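Local coordinates for heterokaryon incompatibility protein s (Podospora anserina, PDB 2WVQ) that forms the [het-s] prion and triggers a lethal incompatibility reaction with het-S after fusion of incompatible fungal cells, at residues I125-L133 / E194-L204. The protein carries 2 engineered substitutions. Residues are numbered along the deposited sequence; the frame is centred on the assembly and turned at random.
Sequences IGRALHRRL and EVEDEASLTIL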
loop_
_atom_site.group_PDB
_atom_site.type_symbol
_atom_site.label_atom_id
_atom_site.label_comp_id
_atom_site.label_asym_id
_atom_site.label_seq_id
_atom_site.Cartn_x
_atom_site.Cartn_y
_atom_site.Cartn_z
ATOM N N ILE A 125 -7.989 31.211 6.762
ATOM C CA ILE A 125 -9.177 30.376 6.834
ATOM C C ILE A 125 -8.822 28.878 6.926
ATOM O O ILE A 125 -9.372 28.146 7.751
ATOM C CB ILE A 125 -10.104 30.651 5.623
ATOM C CG1 ILE A 125 -11.507 30.095 5.866
ATOM C CG2 ILE A 125 -9.466 30.162 4.298
ATOM C CD1 ILE A 125 -12.446 30.336 4.703
ATOM N N GLY A 126 -7.900 28.438 6.077
ATOM C CA GLY A 126 -7.428 27.062 6.084
ATOM C C GLY A 126 -6.574 26.773 7.283
ATOM O O GLY A 126 -6.656 25.678 7.857
ATOM N N ARG A 127 -5.753 27.735 7.689
ATOM C CA ARG A 127 -4.973 27.500 8.876
ATOM C C ARG A 127 -5.889 27.295 10.136
ATOM O O ARG A 127 -5.607 26.422 10.941
ATOM C CB ARG A 127 -3.888 28.552 9.052
ATOM C CG ARG A 127 -3.104 28.452 10.365
ATOM C CD ARG A 127 -2.272 29.701 10.679
ATOM N NE ARG A 127 -1.549 30.180 9.510
ATOM C CZ ARG A 127 -1.803 31.313 8.870
ATOM N NH1 ARG A 127 -2.753 32.133 9.284
ATOM N NH2 ARG A 127 -1.088 31.629 7.806
ATOM N N ALA A 128 -6.979 28.055 10.263
ATOM C CA ALA A 128 -7.937 27.887 11.377
ATOM C C ALA A 128 -8.633 26.507 11.360
ATOM O O ALA A 128 -8.827 25.888 12.416
ATOM C CB ALA A 128 -8.955 29.002 11.397
ATOM N N LEU A 129 -9.014 26.047 10.159
ATOM C CA LEU A 129 -9.591 24.721 9.974
ATOM C C LEU A 129 -8.585 23.630 10.380
ATOM O O LEU A 129 -8.934 22.714 11.130
ATOM C CB LEU A 129 -10.107 24.528 8.545
ATOM C CG LEU A 129 -11.612 24.364 8.267
ATOM C CD1 LEU A 129 -12.496 24.850 9.418
ATOM C CD2 LEU A 129 -12.069 24.971 6.924
ATOM N N HIS A 130 -7.340 23.776 9.930
ATOM C CA HIS A 130 -6.252 22.855 10.256
ATOM C C HIS A 130 -6.105 22.741 11.777
ATOM O O HIS A 130 -6.164 21.638 12.332
ATOM C CB HIS A 130 -4.949 23.316 9.589
ATOM C CG HIS A 130 -3.741 22.523 9.991
ATOM N ND1 HIS A 130 -3.552 21.196 9.639
ATOM C CD2 HIS A 130 -2.659 22.877 10.722
ATOM C CE1 HIS A 130 -2.414 20.770 10.156
ATOM N NE2 HIS A 130 -1.855 21.771 10.820
ATOM N N ARG A 131 -5.982 23.887 12.443
ATOM C CA ARG A 131 -5.877 23.908 13.899
ATOM C C ARG A 131 -7.105 23.359 14.635
ATOM O O ARG A 131 -6.937 22.607 15.579
ATOM C CB ARG A 131 -5.432 25.277 14.393
ATOM C CG ARG A 131 -3.998 25.515 14.024
ATOM C CD ARG A 131 -3.660 26.974 13.923
ATOM N NE ARG A 131 -2.229 27.092 13.642
ATOM C CZ ARG A 131 -1.502 28.202 13.768
ATOM N NH1 ARG A 131 -2.055 29.345 14.158
ATOM N NH2 ARG A 131 -0.206 28.160 13.469
ATOM N N ARG A 132 -8.311 23.694 14.168
ATOM C CA ARG A 132 -9.568 23.133 14.701
ATOM C C ARG A 132 -9.649 21.596 14.552
ATOM O O ARG A 132 -9.992 20.891 15.498
ATOM C CB ARG A 132 -10.780 23.809 14.030
ATOM C CG ARG A 132 -12.121 23.094 14.246
ATOM C CD ARG A 132 -13.311 23.985 13.896
ATOM N NE ARG A 132 -13.685 24.836 15.024
ATOM C CZ ARG A 132 -13.368 26.124 15.152
ATOM N NH1 ARG A 132 -12.670 26.748 14.208
ATOM N NH2 ARG A 132 -13.759 26.794 16.234
ATOM N N LEU A 133 -9.345 21.087 13.358
ATOM C CA LEU A 133 -9.365 19.646 13.099
ATOM C C LEU A 133 -8.316 18.899 13.897
ATOM O O LEU A 133 -8.574 17.804 14.425
ATOM C CB LEU A 133 -9.212 19.365 11.598
ATOM C CG LEU A 133 -10.282 18.995 10.568
ATOM C CD1 LEU A 133 -11.733 19.244 10.900
ATOM C CD2 LEU A 133 -9.915 19.672 9.243
ATOM N N GLU A 194 -18.933 24.390 16.407
ATOM C CA GLU A 194 -18.203 25.630 16.697
ATOM C C GLU A 194 -17.899 26.449 15.439
ATOM O O GLU A 194 -17.580 27.645 15.509
ATOM C CB GLU A 194 -16.931 25.321 17.473
ATOM C CG GLU A 194 -16.404 26.476 18.279
ATOM C CD GLU A 194 -16.081 26.081 19.700
ATOM O OE1 GLU A 194 -16.072 24.863 19.995
ATOM O OE2 GLU A 194 -15.843 26.990 20.526
ATOM N N VAL A 195 -18.012 25.810 14.283
ATOM C CA VAL A 195 -17.705 26.480 13.026
ATOM C C VAL A 195 -18.979 27.111 12.449
ATOM O O VAL A 195 -19.884 26.418 11.975
ATOM C CB VAL A 195 -16.884 25.556 12.049
ATOM C CG1 VAL A 195 -17.580 24.247 11.786
ATOM C CG2 VAL A 195 -16.551 26.256 10.751
ATOM N N GLU A 196 -19.035 28.442 12.512
ATOM C CA GLU A 196 -20.274 29.171 12.240
ATOM C C GLU A 196 -20.388 29.712 10.820
ATOM O O GLU A 196 -21.509 29.893 10.295
ATOM C CB GLU A 196 -20.465 30.312 13.253
ATOM C CG GLU A 196 -20.617 29.856 14.710
ATOM C CD GLU A 196 -21.736 28.816 14.923
ATOM O OE1 GLU A 196 -21.869 28.308 16.067
ATOM O OE2 GLU A 196 -22.477 28.504 13.956
ATOM N N ASP A 197 -19.230 29.978 10.203
ATOM C CA ASP A 197 -19.212 30.708 8.927
ATOM C C ASP A 197 -19.351 29.761 7.731
ATOM O O ASP A 197 -18.676 28.716 7.660
ATOM C CB ASP A 197 -17.939 31.564 8.804
ATOM C CG ASP A 197 -16.651 30.757 9.053
ATOM O OD1 ASP A 197 -15.685 30.941 8.269
ATOM O OD2 ASP A 197 -16.597 29.958 10.020
ATOM N N GLU A 198 -20.237 30.139 6.805
ATOM C CA GLU A 198 -20.486 29.387 5.576
ATOM C C GLU A 198 -19.188 29.064 4.820
ATOM O O GLU A 198 -19.039 27.864 4.298
ATOM C CB GLU A 198 -21.440 30.165 4.673
ATOM C CG GLU A 198 -22.193 29.313 3.662
ATOM C CD GLU A 198 -21.409 29.107 2.367
ATOM O OE1 GLU A 198 -21.270 30.085 1.595
ATOM O OE2 GLU A 198 -20.923 27.959 2.125
ATOM N N ALA A 199 -18.246 30.065 4.726
ATOM C CA ALA A 199 -16.936 29.847 4.064
ATOM C C ALA A 199 -16.319 28.566 4.530
ATOM O O ALA A 199 -16.168 27.611 3.739
ATOM C CB ALA A 199 -15.997 31.020 4.324
ATOM N N SER A 200 -15.976 28.515 5.822
ATOM C CA SER A 200 -15.284 27.358 6.385
ATOM C C SER A 200 -16.069 26.047 6.258
ATOM O O SER A 200 -15.457 24.969 6.068
ATOM C CB SER A 200 -14.899 27.621 7.854
ATOM O OG SER A 200 -13.929 28.659 7.946
ATOM N N LEU A 201 -17.402 26.121 6.348
ATOM C CA LEU A 201 -18.259 24.926 6.261
ATOM C C LEU A 201 -18.302 24.309 4.853
ATOM O O LEU A 201 -18.308 23.077 4.702
ATOM C CB LEU A 201 -19.668 25.214 6.770
ATOM C CG LEU A 201 -19.883 25.523 8.256
ATOM C CD1 LEU A 201 -21.205 26.272 8.485
ATOM C CD2 LEU A 201 -19.857 24.263 9.110
ATOM N N THR A 202 -18.316 25.166 3.834
ATOM C CA THR A 202 -18.229 24.737 2.427
ATOM C C THR A 202 -16.913 24.021 2.161
ATOM O O THR A 202 -16.879 23.029 1.436
ATOM C CB THR A 202 -18.305 25.934 1.472
ATOM O OG1 THR A 202 -19.395 26.765 1.865
ATOM C CG2 THR A 202 -18.507 25.470 0.019
ATOM N N ILE A 203 -15.840 24.543 2.750
ATOM C CA ILE A 203 -14.501 23.943 2.660
ATOM C C ILE A 203 -14.452 22.518 3.244
ATOM O O ILE A 203 -13.872 21.599 2.638
ATOM C CB ILE A 203 -13.408 24.870 3.307
ATOM C CG1 ILE A 203 -13.149 26.084 2.402
ATOM C CG2 ILE A 203 -12.080 24.073 3.599
ATOM C CD1 ILE A 203 -12.174 27.096 2.977
ATOM N N LEU A 204 -15.060 22.332 4.414
ATOM C CA LEU A 204 -15.165 20.990 5.032
ATOM C C LEU A 204 -16.067 20.048 4.212
ATOM O O LEU A 204 -15.693 18.923 3.953
ATOM C CB LEU A 204 -15.693 21.087 6.478
ATOM C CG LEU A 204 -14.871 21.786 7.556
ATOM C CD1 LEU A 204 -15.718 21.816 8.833
ATOM C CD2 LEU A 204 -13.519 21.050 7.812
HETATM O O HOH W 1 -11.573 28.655 9.371
#
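L129 reaches into the side of helix 198-207 with both methyls: CD2 presses on I203 CG2 at 3.4 Å, a close-packed pair of methyls, and also lies 3.5 Å from the backbone S200 O. Its CD1 turns to S200 CB, with V195 CG2 at the margin of contact. Behind these, L129 CG receives L204 CD2 at 3.9 Å, and the same methyl of L204 runs past both methyls of L133, the two leucines sliding by in opposite directions. One turn earlier, I125 extends its chain, CG1 anti to the backbone N (chi1 -164°), and this carries CD1 across to A199 CB (3.6 Å) and to I203 CD1. At the other flank the bent chain of R132 brings NH2 to 3.4 Å from E194 CG, which sits at the guanidinium edge; the carboxylate stays apart, with E194 OE2 4.8 Å from R132 NH2, too far for a salt bridge, though the opposite charges may still attract weakly. The pair joins helix 124-140 to helix 198-207 in the mainly helical HeLo domain, the globular N-terminal part of the protein; the short segments 125-133 and 198-204 cross at -65° with axes 10.5 Å apart. While S200 CB packs against L129, its OG accepts from a water that also donates to I125 O, bridging the helices, and gives its own proton to D197 OD1 (2.9 Å) on the syn side, 26° out of the carboxylate plane. D197 caps the N-terminus of helix 198-207: OD1 also takes a weak capping bond from S200 N, tying the carboxylate to the first turn. Further out, L129 rests on L47 and L133 on I51, both of helix 42-62, whereas L204 meets M215 of helix 213-224 and I192 of the preceding loop.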